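Local structure of long form salivary protein D7L1 (Anopheles stephensi, 3NHI) at residues E147-G152 / A266-L271; K151-H156 / K289-V294; H156-K161 / I190-R195; N174-K179 / A257-E262. The protein binds and sequesters cysteinyl leukotrienes and thromboxane A2 analogues, and so modulates blood feeding of the female mosquito on vertebrate hosts. One frame throughout, in Å; residues are numbered along the deposited sequence. Where two conformers were deposited one is given.

Interaction 1: E147-G152 / A266-L271; sequences EIKQKG and ADYAYL. With EAH ((5S,7E,9E,11Z,14Z)-5-hydroxyicosa-7,9,11,14-tetraenoic acid), chain B.
Lys149 runs up against Tyr268 and Ala266, and its NZ is gripped by three backbone oxygens: Lys149 NZ bonds Gln150 O at 2.9 Å, and the carbonyls of Glu153 and Ser265 hold the same ammonium, so this buried charge is well provided for. Lys149 and Tyr268 approach from opposite directions. The lysine stands with CG anti to the backbone N (chi1 -176°) and then bends twice, which lays its CE 3.6 Å from Tyr268 OH while NZ turns back to the carbonyls; the Tyr268 hydroxyl bonds Glu9 of helix 8-22. Nearby the backbones join directly, Gly152 N lying 2.8 Å from Ala266 O with a rather bent N-H...O angle of 139°. Gly152 has a positive phi that suits glycine, and the CB of Ala266 rests 3.9 Å from Gly152 O. Beyond Ala266 the chain makes a type I turn from Asp267 to Tyr270. Lys151 leaves the contact for the lipid, its NZ 2.9 Å from O1 of the EAH carboxylate and more weakly bonded to O2. Two loops are thus joined beside the eicosanoid pocket, where Lys151, a leukotriene C4-binding residue, meets the acid head group.

Interaction 2: K151-H156 / K289-V294; sequences KGESFH and KLNTTV. With EAH ((5S,7E,9E,11Z,14Z)-5-hydroxyicosa-7,9,11,14-tetraenoic acid), chain B.
Residues 152-156 and 290-293 run side by side in nearly the same direction, 10° apart, and are joined by a single parallel beta bridge in which the N and O of Asn291 bond the two residues flanking Glu153, Gly152 and Ser154. Asn291 N donates to Gly152 O at 2.9 Å, and Asn291 O accepts from Ser154 N at 3.0 Å. The same carbonyl receives a CA-H...O contact, Glu153 CA lying 3.4 Å from Asn291 O. The side chains of Glu153 and Asn291 lie alongside each other and point the same way, their carboxylate and amide planes only 13° apart. Glu153 CG packs 3.7 Å from Asn291 ND2, and one water spans the two ends, donating to Glu153 OE2 and accepting from Asn291 ND2; Glu153 OE1 binds the backbone N of Gln150. Ser154 sits at the N-cap of helix 155-163. With chi1 at 67° its OG lies between backbone N and carbonyl carbon, caps the N of Ala157 and passes 3.6 Å from Thr292 CA. Further on, Thr293 CG2 touches His156 C at 3.7 Å, and its OG1 faces the CB of the histidine. Ser154 OG and Thr293 OG1 both bond OE2 of Glu262 on helix 251-266, so a buried carboxylate oxygen is supplied by hydroxyls from both segments. The C-terminal tail is therefore fixed by directional backbone bonds reinforced by shared polar partners, with rather little apolar packing.

Interaction 3: H156-K161 / I190-R195; sequences HAYCEK and IDCIFR
Helices 155-163 and 184-196 run roughly antiparallel (148° between the short axes, 8.6 Å apart) and are sewn together by the disulfide between Cys159 and Cys192. The tight part lies around this bond and Ile193. Cys159 SG stands anti to its carbonyl carbon (chi1 -64°), whereas Cys192 SG is anti to its backbone N (173°), and the two sulfurs, Cys159 SG and Cys192 SG, meet at 2.0 Å. Beside them Ile193 wedges in from the second helix: its CG1 lies 3.7 Å from Cys159 CB, and its CG2 sits over one face of the His156 ring, 3.8 Å from the centroid, a CH-pi contact made off-centre toward the rim. Phe258 of helix 251-266 closes on the same cluster, meeting the His156 ring edge-to-face and touching Ile193. The looser part is toward the partly exposed Tyr158 and Cys192, where the tyrosine ring offers only its edge to sulfur, with Tyr158 CD2 4.0 Å from Cys192 SG; its hydroxyl lies close to Glu147 O. No hydrogen bond crosses between these segments: the disulfide fixes the helix pair covalently, and apolar, CH-pi and sulfur-aromatic contacts pack around it.

Interaction 4: N174-K179 / A257-E262; sequences NGRRYK and AFDFHE. With SO4 (sulfate ion), chain D.
A salt-bridge network of Arg176, Asp259 and Glu262 fastens the loop between helices 155-163 and 184-196 to helix 251-266. Arg176 leaves the backbone extended as far as CD and turns at chi3 (63°), bringing its guanidinium to the helix. It grips Glu262 side-on, both nitrogens on one oxygen: NH2 reaches Glu262 OE1 at 2.8 Å on its anti side, and NE adds a longer bond to Glu262 OE1 from above the carboxylate plane, both from the same face. NH2 also bonds Asp259 OD1 at 2.8 Å, and NH1 gives a nearly straight bond (172°) to Tyr178 OH, 3.0 Å away. That hydroxyl donates a hydrogen bond to Asp259 OD1 at 2.7 Å, arriving on the opposite face of the carboxylate from Arg176 NH2; a water 3.3 Å from Asp259 OD1 donates to it too and reaches Arg176 O weakly. NE is further shared with Thr293 OG1, while the other oxygen of Glu262, OE2, is satisfied by two hydroxyls. One guanidinium thus serves two carboxylates, with hydroxyls as further donors, which would be expected to favour the ionised acids. Phe258 borders the polar group, its ring nearly perpendicular to the guanidinium, with Tyr178 OH at its edge. Arg177 and the Tyr178 backbone hold a sulfate, probably from the crystallisation liquor and bonded also to Lys255: Tyr178 N lies 2.8 Å from sulfate O2, and Arg177 NH2 lies 2.7 Å from sulfate O4.

From the N terminus, the chain reaches 147-156 after helix 135-144, and this run opens two long loops: interaction 1 closes one at 266-271, and interaction 2 a slightly longer one at the C-terminal tail, 289-294. The two share Lys151 and Gly152. Interactions 3 and 4 fall within the spans of both. Interaction 3, the short disulfide-closed loop from 156-161 to 190-195, crosses interaction 4, whose first segment, 174-179, lies inside that loop and whose partner, 257-262, lies beyond it. His156, common to interactions 2 and 3, packs on Arg176 and Glu262 of interaction 4. Together they tie helices 155-163, 184-196 and 251-266 to the tail.

Interaction 1: E147-G152 / A266-L271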
# COMPACT_ATOMS: atom_id res chain seq x y z
N GLU A 147 -0.23 13.74 9.90
CA GLU A 147 -1.49 13.11 9.51
C GLU A 147 -1.31 11.86 8.63
O GLU A 147 -2.28 11.18 8.31
CB GLU A 147 -2.40 14.14 8.83
CG GLU A 147 -1.93 14.60 7.44
CD GLU A 147 -1.04 15.86 7.43
OE1 GLU A 147 -0.30 16.14 8.40
OE2 GLU A 147 -1.09 16.57 6.40
N ILE A 148 -0.07 11.57 8.25
CA ILE A 148 0.24 10.36 7.46
C ILE A 148 0.52 9.21 8.41
O ILE A 148 1.26 9.38 9.38
CB ILE A 148 1.50 10.57 6.57
CG1 ILE A 148 1.35 11.79 5.66
CG2 ILE A 148 1.79 9.30 5.75
CD1 ILE A 148 2.61 12.15 4.88
N LYS A 149 -0.04 8.03 8.14
CA LYS A 149 0.30 6.84 8.93
C LYS A 149 1.80 6.58 8.87
O LYS A 149 2.39 6.51 7.79
CB LYS A 149 -0.48 5.61 8.44
CG LYS A 149 -0.23 4.36 9.32
CD LYS A 149 -0.44 3.06 8.56
CE LYS A 149 0.73 2.72 7.67
NZ LYS A 149 1.88 2.14 8.45
N GLN A 150 2.42 6.43 10.03
CA GLN A 150 3.86 6.29 10.12
C GLN A 150 4.28 4.84 9.95
O GLN A 150 3.47 3.92 10.12
CB GLN A 150 4.35 6.84 11.46
CG GLN A 150 3.77 8.21 11.82
CD GLN A 150 4.49 9.38 11.16
OE1 GLN A 150 5.69 9.57 11.35
NE2 GLN A 150 3.75 10.20 10.40
N LYS A 151 5.55 4.63 9.61
CA LYS A 151 6.11 3.28 9.66
C LYS A 151 6.09 2.82 11.11
O LYS A 151 6.41 3.60 12.02
CB LYS A 151 7.54 3.26 9.14
CG LYS A 151 7.66 3.66 7.68
CD LYS A 151 9.11 3.94 7.27
CE LYS A 151 9.86 2.66 6.98
NZ LYS A 151 11.25 2.94 6.50
N GLY A 152 5.71 1.57 11.33
CA GLY A 152 5.63 0.99 12.67
C GLY A 152 4.27 1.16 13.32
O GLY A 152 4.03 0.62 14.40
N ALA A 266 1.50 -2.29 9.79
CA ALA A 266 2.46 -1.59 10.65
C ALA A 266 3.87 -1.70 10.09
O ALA A 266 4.65 -0.76 10.19
CB ALA A 266 2.40 -2.12 12.09
N ASP A 267 4.19 -2.84 9.48
CA ASP A 267 5.53 -3.12 8.98
C ASP A 267 5.42 -3.48 7.50
O ASP A 267 5.22 -4.64 7.15
CB ASP A 267 6.14 -4.26 9.79
CG ASP A 267 7.54 -4.63 9.36
OD1 ASP A 267 8.12 -3.99 8.44
OD2 ASP A 267 8.08 -5.58 9.96
N TYR A 268 5.59 -2.48 6.63
CA TYR A 268 5.44 -2.70 5.19
C TYR A 268 6.51 -3.64 4.62
O TYR A 268 6.34 -4.17 3.52
CB TYR A 268 5.43 -1.36 4.45
CG TYR A 268 4.08 -0.64 4.43
CD1 TYR A 268 3.04 -1.00 5.30
CD2 TYR A 268 3.85 0.41 3.53
CE1 TYR A 268 1.83 -0.34 5.28
CE2 TYR A 268 2.64 1.09 3.51
CZ TYR A 268 1.62 0.71 4.38
OH TYR A 268 0.40 1.35 4.39
N ALA A 269 7.58 -3.89 5.37
CA ALA A 269 8.63 -4.81 4.93
C ALA A 269 8.38 -6.25 5.38
O ALA A 269 9.17 -7.14 5.05
CB ALA A 269 10.00 -4.33 5.41
N TYR A 270 7.28 -6.49 6.09
CA TYR A 270 7.07 -7.78 6.76
C TYR A 270 7.26 -9.02 5.88
O TYR A 270 7.92 -9.98 6.30
CB TYR A 270 5.69 -7.83 7.45
CG TYR A 270 5.58 -9.02 8.36
CD1 TYR A 270 6.04 -8.95 9.67
CD2 TYR A 270 5.04 -10.23 7.91
CE1 TYR A 270 5.97 -10.05 10.52
CE2 TYR A 270 4.95 -11.33 8.75
CZ TYR A 270 5.42 -11.23 10.05
OH TYR A 270 5.34 -12.32 10.89
N LEU A 271 6.67 -9.02 4.69
CA LEU A 271 6.71 -10.19 3.81
C LEU A 271 7.94 -10.22 2.89
O LEU A 271 8.14 -11.20 2.17
CB LEU A 271 5.44 -10.27 2.96
CG LEU A 271 4.10 -10.52 3.67
CD1 LEU A 271 2.95 -10.49 2.69
CD2 LEU A 271 4.11 -11.85 4.41
O1 EAH B . 10.96 4.70 4.27
C1 EAH B . 11.41 4.09 3.26
O2 EAH B . 11.80 2.90 3.32
C2 EAH B . 11.46 4.82 1.94
C3 EAH B . 12.34 4.07 0.93
C4 EAH B . 11.51 3.14 0.05
C5 EAH B . 12.41 2.38 -0.91
O3 EAH B . 12.85 3.22 -1.84
C6 EAH B . 11.63 1.24 -1.57
C7 EAH B . 12.46 0.56 -2.65
C8 EAH B . 11.92 0.92 -4.02
C9 EAH B . 12.84 0.45 -5.05
C10 EAH B . 12.48 0.90 -6.25
C11 EAH B . 13.43 0.41 -7.24
C12 EAH B . 13.40 0.75 -8.53
C13 EAH B . 12.36 1.67 -9.13
C14 EAH B . 11.25 0.81 -9.70
C15 EAH B . 10.66 1.03 -10.87
C16 EAH B . 11.00 2.18 -11.78
C17 EAH B . 9.97 3.28 -11.60
C18 EAH B . 10.45 4.32 -10.60
C19 EAH B . 9.65 5.60 -10.74
C20 EAH B . 10.06 6.60 -9.68

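Interaction 2: K151-H156 / K289-V294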
# COMPACT_ATOMS: atom_id res chain seq x y z
N LYS A 151 5.55 4.63 9.61
CA LYS A 151 6.11 3.28 9.66
C LYS A 151 6.09 2.82 11.11
O LYS A 151 6.41 3.60 12.02
CB LYS A 151 7.54 3.26 9.14
CG LYS A 151 7.66 3.66 7.68
CD LYS A 151 9.11 3.94 7.27
CE LYS A 151 9.86 2.66 6.98
NZ LYS A 151 11.25 2.94 6.50
N GLY A 152 5.71 1.57 11.33
CA GLY A 152 5.63 0.99 12.67
C GLY A 152 4.27 1.16 13.32
O GLY A 152 4.03 0.62 14.40
N GLU A 153 3.39 1.91 12.67
CA GLU A 153 2.05 2.18 13.18
C GLU A 153 1.06 1.42 12.30
O GLU A 153 1.09 1.58 11.08
CB GLU A 153 1.76 3.68 13.11
CG GLU A 153 0.36 4.11 13.55
CD GLU A 153 0.14 5.61 13.40
OE1 GLU A 153 0.78 6.25 12.54
OE2 GLU A 153 -0.70 6.16 14.14
N SER A 154 0.19 0.61 12.89
CA SER A 154 -0.80 -0.10 12.06
C SER A 154 -1.88 0.85 11.60
O SER A 154 -2.14 1.87 12.24
CB SER A 154 -1.41 -1.29 12.81
OG SER A 154 -2.23 -0.85 13.89
N PHE A 155 -2.53 0.51 10.48
CA PHE A 155 -3.70 1.30 10.11
C PHE A 155 -4.77 1.27 11.17
O PHE A 155 -5.43 2.28 11.41
CB PHE A 155 -4.24 0.94 8.72
CG PHE A 155 -3.83 1.93 7.66
CD1 PHE A 155 -4.29 3.25 7.72
CD2 PHE A 155 -2.95 1.57 6.63
CE1 PHE A 155 -3.87 4.20 6.78
CE2 PHE A 155 -2.53 2.52 5.68
CZ PHE A 155 -3.00 3.83 5.76
N HIS A 156 -4.93 0.12 11.84
CA HIS A 156 -5.95 0.04 12.88
C HIS A 156 -5.68 1.04 14.01
O HIS A 156 -6.60 1.69 14.48
CB HIS A 156 -6.07 -1.38 13.43
CG HIS A 156 -6.34 -2.42 12.38
ND1 HIS A 156 -5.50 -2.62 11.30
CD2 HIS A 156 -7.33 -3.33 12.26
CE1 HIS A 156 -5.98 -3.60 10.55
NE2 HIS A 156 -7.09 -4.05 11.12
N LYS A 289 5.45 -5.50 19.51
CA LYS A 289 6.68 -4.74 19.27
C LYS A 289 6.43 -3.41 18.56
O LYS A 289 7.31 -2.55 18.50
CB LYS A 289 7.65 -5.56 18.43
CG LYS A 289 8.12 -6.84 19.13
CD LYS A 289 8.76 -7.84 18.17
CE LYS A 289 10.22 -7.51 17.86
NZ LYS A 289 10.37 -6.63 16.66
N LEU A 290 5.22 -3.24 18.02
CA LEU A 290 4.92 -2.10 17.16
C LEU A 290 3.76 -1.28 17.74
O LEU A 290 3.19 -1.63 18.77
CB LEU A 290 4.59 -2.60 15.74
CG LEU A 290 5.74 -3.35 15.04
CD1 LEU A 290 5.23 -4.08 13.80
CD2 LEU A 290 6.92 -2.43 14.69
N ASN A 291 3.43 -0.18 17.07
CA ASN A 291 2.34 0.68 17.49
C ASN A 291 1.03 0.16 16.88
O ASN A 291 0.59 0.60 15.82
CB ASN A 291 2.63 2.14 17.10
CG ASN A 291 1.53 3.10 17.52
OD1 ASN A 291 0.63 2.76 18.29
ND2 ASN A 291 1.60 4.32 17.00
N THR A 292 0.42 -0.78 17.59
CA THR A 292 -0.77 -1.49 17.10
C THR A 292 -1.88 -1.47 18.15
O THR A 292 -1.73 -0.90 19.24
CB THR A 292 -0.47 -2.96 16.78
OG1 THR A 292 -0.23 -3.66 18.01
CG2 THR A 292 0.74 -3.09 15.87
N THR A 293 -2.99 -2.13 17.83
CA THR A 293 -4.15 -2.18 18.71
C THR A 293 -4.22 -3.49 19.49
O THR A 293 -5.26 -3.85 20.02
CB THR A 293 -5.47 -1.96 17.94
OG1 THR A 293 -5.64 -2.99 16.95
CG2 THR A 293 -5.50 -0.59 17.28
N VAL A 294 -3.09 -4.19 19.57
CA VAL A 294 -3.00 -5.49 20.24
C VAL A 294 -3.22 -5.39 21.76
O VAL A 294 -2.98 -4.33 22.36
CB VAL A 294 -1.64 -6.19 19.91
CG1 VAL A 294 -0.48 -5.56 20.70
CG2 VAL A 294 -1.71 -7.70 20.14
O1 EAH B . 10.96 4.70 4.27
C1 EAH B . 11.41 4.09 3.26
O2 EAH B . 11.80 2.90 3.32
C2 EAH B . 11.46 4.82 1.94
C3 EAH B . 12.34 4.07 0.93
C4 EAH B . 11.51 3.14 0.05
C5 EAH B . 12.41 2.38 -0.91
O3 EAH B . 12.85 3.22 -1.84
C6 EAH B . 11.63 1.24 -1.57
C7 EAH B . 12.46 0.56 -2.65
C8 EAH B . 11.92 0.92 -4.02
C9 EAH B . 12.84 0.45 -5.05
C10 EAH B . 12.48 0.90 -6.25
C11 EAH B . 13.43 0.41 -7.24
C12 EAH B . 13.40 0.75 -8.53
C13 EAH B . 12.36 1.67 -9.13
C14 EAH B . 11.25 0.81 -9.70
C15 EAH B . 10.66 1.03 -10.87
C16 EAH B . 11.00 2.18 -11.78
C17 EAH B . 9.97 3.28 -11.60
C18 EAH B . 10.45 4.32 -10.60
C19 EAH B . 9.65 5.60 -10.74
C20 EAH B . 10.06 6.60 -9.68
O HOH W 1 -1.21 5.74 16.95

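Interaction 3: H156-K161 / I190-R195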
# COMPACT_ATOMS: atom_id res chain seq x y z
N HIS A 156 -4.93 0.12 11.84
CA HIS A 156 -5.95 0.04 12.88
C HIS A 156 -5.68 1.04 14.01
O HIS A 156 -6.60 1.69 14.48
CB HIS A 156 -6.07 -1.38 13.43
CG HIS A 156 -6.34 -2.42 12.38
ND1 HIS A 156 -5.50 -2.62 11.30
CD2 HIS A 156 -7.33 -3.33 12.26
CE1 HIS A 156 -5.98 -3.60 10.55
NE2 HIS A 156 -7.09 -4.05 11.12
N ALA A 157 -4.42 1.19 14.41
CA ALA A 157 -4.07 2.15 15.46
C ALA A 157 -4.18 3.59 14.98
O ALA A 157 -4.69 4.45 15.71
CB ALA A 157 -2.68 1.87 15.99
N TYR A 158 -3.68 3.86 13.77
CA TYR A 158 -3.79 5.18 13.18
C TYR A 158 -5.26 5.62 13.11
O TYR A 158 -5.61 6.75 13.50
CB TYR A 158 -3.15 5.17 11.78
CG TYR A 158 -3.42 6.43 11.00
CD1 TYR A 158 -2.56 7.53 11.09
CD2 TYR A 158 -4.56 6.55 10.19
CE1 TYR A 158 -2.82 8.70 10.37
CE2 TYR A 158 -4.83 7.71 9.50
CZ TYR A 158 -3.97 8.78 9.59
OH TYR A 158 -4.27 9.92 8.88
N CYS A 159 -6.12 4.72 12.64
CA CYS A 159 -7.53 5.01 12.46
C CYS A 159 -8.27 5.13 13.79
O CYS A 159 -9.16 5.98 13.93
CB CYS A 159 -8.17 3.95 11.57
SG CYS A 159 -7.50 3.94 9.88
N GLU A 160 -7.91 4.30 14.77
CA GLU A 160 -8.48 4.42 16.12
C GLU A 160 -8.28 5.82 16.70
O GLU A 160 -9.22 6.42 17.24
CB GLU A 160 -7.88 3.36 17.05
CG GLU A 160 -8.44 3.40 18.48
CD GLU A 160 -7.65 2.58 19.48
OE1 GLU A 160 -6.54 2.12 19.16
OE2 GLU A 160 -8.14 2.41 20.62
N LYS A 161 -7.06 6.35 16.55
CA LYS A 161 -6.69 7.66 17.08
C LYS A 161 -7.56 8.76 16.48
O LYS A 161 -7.87 9.75 17.14
CB LYS A 161 -5.19 7.93 16.80
CG LYS A 161 -4.68 9.28 17.29
CD LYS A 161 -3.18 9.39 17.24
CE LYS A 161 -2.77 10.79 17.66
NZ LYS A 161 -1.34 10.87 18.06
N ILE A 190 -13.50 1.82 10.91
CA ILE A 190 -13.51 0.73 9.95
C ILE A 190 -13.38 1.23 8.50
O ILE A 190 -12.70 0.59 7.68
CB ILE A 190 -14.73 -0.21 10.17
CG1 ILE A 190 -14.62 -0.94 11.52
CG2 ILE A 190 -14.85 -1.24 9.04
CD1 ILE A 190 -13.36 -1.82 11.72
N ASP A 191 -14.01 2.36 8.18
CA ASP A 191 -13.82 2.96 6.86
C ASP A 191 -12.35 3.32 6.63
O ASP A 191 -11.77 3.02 5.58
CB ASP A 191 -14.72 4.18 6.67
CG ASP A 191 -14.56 4.80 5.31
OD1 ASP A 191 -14.00 5.91 5.24
OD2 ASP A 191 -14.96 4.17 4.31
N CYS A 192 -11.74 3.94 7.64
CA CYS A 192 -10.35 4.36 7.56
C CYS A 192 -9.45 3.12 7.39
O CYS A 192 -8.49 3.14 6.61
CB CYS A 192 -10.03 5.17 8.82
SG CYS A 192 -8.30 5.62 9.06
N ILE A 193 -9.77 2.05 8.10
CA ILE A 193 -8.97 0.84 8.01
C ILE A 193 -9.14 0.16 6.65
O ILE A 193 -8.16 -0.24 6.03
CB ILE A 193 -9.30 -0.13 9.16
CG1 ILE A 193 -8.85 0.47 10.49
CG2 ILE A 193 -8.62 -1.47 8.94
CD1 ILE A 193 -9.49 -0.18 11.72
N PHE A 194 -10.38 0.03 6.19
CA PHE A 194 -10.62 -0.60 4.89
C PHE A 194 -9.90 0.14 3.77
O PHE A 194 -9.36 -0.49 2.85
CB PHE A 194 -12.12 -0.73 4.60
CG PHE A 194 -12.74 -2.03 5.11
CD1 PHE A 194 -12.40 -2.55 6.36
CD2 PHE A 194 -13.67 -2.71 4.32
CE1 PHE A 194 -12.99 -3.75 6.81
CE2 PHE A 194 -14.25 -3.90 4.76
CZ PHE A 194 -13.91 -4.42 6.00
N ARG A 195 -9.88 1.47 3.83
CA ARG A 195 -9.15 2.25 2.83
C ARG A 195 -7.64 2.06 2.99
O ARG A 195 -6.93 1.86 2.00
CB ARG A 195 -9.55 3.72 2.90
CG ARG A 195 -10.97 3.97 2.41
CD ARG A 195 -11.30 5.45 2.49
NE ARG A 195 -12.57 5.78 1.84
CZ ARG A 195 -12.71 6.07 0.54
NH1 ARG A 195 -11.67 6.04 -0.29
NH2 ARG A 195 -13.91 6.37 0.06

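Interaction 4: N174-K179 / A257-E262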
# COMPACT_ATOMS: atom_id res chain seq x y z
N ASN A 174 -8.79 -1.25 25.82
CA ASN A 174 -8.06 -2.39 26.40
C ASN A 174 -7.42 -3.32 25.35
O ASN A 174 -6.83 -4.34 25.70
CB ASN A 174 -8.98 -3.17 27.35
CG ASN A 174 -9.40 -2.36 28.57
OD1 ASN A 174 -8.64 -1.52 29.08
ND2 ASN A 174 -10.60 -2.62 29.07
N GLY A 175 -7.52 -2.93 24.08
CA GLY A 175 -7.11 -3.75 22.94
C GLY A 175 -8.29 -3.85 21.98
O GLY A 175 -9.44 -3.88 22.41
N ARG A 176 -8.01 -3.89 20.69
CA ARG A 176 -9.06 -4.01 19.68
C ARG A 176 -9.76 -5.36 19.78
O ARG A 176 -9.11 -6.39 19.91
CB ARG A 176 -8.47 -3.82 18.28
CG ARG A 176 -9.47 -3.96 17.15
CD ARG A 176 -8.85 -3.59 15.81
NE ARG A 176 -7.74 -4.46 15.40
CZ ARG A 176 -7.89 -5.66 14.83
NH1 ARG A 176 -9.11 -6.15 14.60
NH2 ARG A 176 -6.82 -6.36 14.49
N ARG A 177 -11.08 -5.35 19.70
CA ARG A 177 -11.84 -6.59 19.62
C ARG A 177 -12.87 -6.48 18.49
O ARG A 177 -12.94 -5.46 17.79
CB ARG A 177 -12.47 -6.94 20.98
CG ARG A 177 -11.44 -7.22 22.07
CD ARG A 177 -12.02 -7.87 23.31
NE ARG A 177 -12.37 -9.27 23.09
CZ ARG A 177 -12.80 -10.09 24.05
NH1 ARG A 177 -12.93 -9.65 25.30
NH2 ARG A 177 -13.10 -11.35 23.76
N TYR A 178 -13.67 -7.52 18.33
CA TYR A 178 -14.61 -7.59 17.21
C TYR A 178 -16.05 -7.30 17.62
O TYR A 178 -16.98 -7.65 16.90
CB TYR A 178 -14.44 -8.94 16.48
CG TYR A 178 -13.17 -8.96 15.68
CD1 TYR A 178 -13.15 -8.54 14.36
CD2 TYR A 178 -11.96 -9.34 16.26
CE1 TYR A 178 -11.98 -8.53 13.62
CE2 TYR A 178 -10.77 -9.33 15.53
CZ TYR A 178 -10.79 -8.93 14.21
OH TYR A 178 -9.64 -8.90 13.45
N LYS A 179 -16.21 -6.61 18.74
CA LYS A 179 -17.54 -6.23 19.21
C LYS A 179 -18.17 -5.26 18.22
O LYS A 179 -17.57 -4.25 17.85
CB LYS A 179 -17.44 -5.58 20.59
CG LYS A 179 -18.78 -5.18 21.19
CD LYS A 179 -18.61 -4.36 22.47
CE LYS A 179 -18.01 -5.18 23.60
NZ LYS A 179 -18.99 -6.16 24.14
N ALA A 257 -7.21 -13.19 9.39
CA ALA A 257 -6.76 -12.49 8.18
C ALA A 257 -6.59 -10.99 8.44
O ALA A 257 -5.59 -10.39 8.03
CB ALA A 257 -7.74 -12.72 7.05
N PHE A 258 -7.55 -10.40 9.14
CA PHE A 258 -7.57 -8.97 9.43
C PHE A 258 -6.48 -8.62 10.45
O PHE A 258 -5.81 -7.59 10.31
CB PHE A 258 -8.95 -8.63 9.96
CG PHE A 258 -9.36 -7.17 9.87
CD1 PHE A 258 -9.39 -6.47 8.66
CD2 PHE A 258 -9.82 -6.55 11.02
CE1 PHE A 258 -9.86 -5.13 8.62
CE2 PHE A 258 -10.28 -5.24 11.00
CZ PHE A 258 -10.31 -4.53 9.79
N ASP A 259 -6.27 -9.49 11.44
CA ASP A 259 -5.21 -9.30 12.43
C ASP A 259 -3.84 -9.40 11.75
O ASP A 259 -2.94 -8.60 12.05
CB ASP A 259 -5.27 -10.34 13.56
CG ASP A 259 -6.49 -10.19 14.46
OD1 ASP A 259 -7.18 -9.15 14.41
OD2 ASP A 259 -6.73 -11.13 15.25
N PHE A 260 -3.67 -10.35 10.84
CA PHE A 260 -2.39 -10.46 10.12
C PHE A 260 -2.15 -9.21 9.29
O PHE A 260 -1.03 -8.69 9.26
CB PHE A 260 -2.36 -11.73 9.26
CG PHE A 260 -1.02 -12.01 8.62
CD1 PHE A 260 0.18 -11.80 9.32
CD2 PHE A 260 -0.96 -12.53 7.35
CE1 PHE A 260 1.42 -12.09 8.73
CE2 PHE A 260 0.27 -12.83 6.75
CZ PHE A 260 1.46 -12.62 7.45
N HIS A 261 -3.20 -8.70 8.63
CA HIS A 261 -3.03 -7.46 7.89
C HIS A 261 -2.76 -6.28 8.82
O HIS A 261 -2.00 -5.37 8.45
CB HIS A 261 -4.19 -7.19 6.92
CG HIS A 261 -3.79 -6.34 5.75
ND1 HIS A 261 -4.54 -6.31 4.59
CD2 HIS A 261 -2.73 -5.52 5.53
CE1 HIS A 261 -3.97 -5.48 3.72
NE2 HIS A 261 -2.87 -5.00 4.27
N GLU A 262 -3.33 -6.28 10.03
CA GLU A 262 -2.93 -5.23 10.97
C GLU A 262 -1.40 -5.20 11.15
O GLU A 262 -0.77 -4.14 11.01
CB GLU A 262 -3.62 -5.32 12.33
CG GLU A 262 -3.15 -4.13 13.17
CD GLU A 262 -3.76 -4.00 14.54
OE1 GLU A 262 -4.50 -4.90 14.99
OE2 GLU A 262 -3.47 -2.96 15.18
S SO4 D . -13.37 -11.14 19.79
O1 SO4 D . -14.73 -11.19 19.26
O2 SO4 D . -12.93 -9.75 19.87
O3 SO4 D . -12.48 -11.88 18.91
O4 SO4 D . -13.35 -11.73 21.12
O HOH W 2 -7.48 -8.05 17.49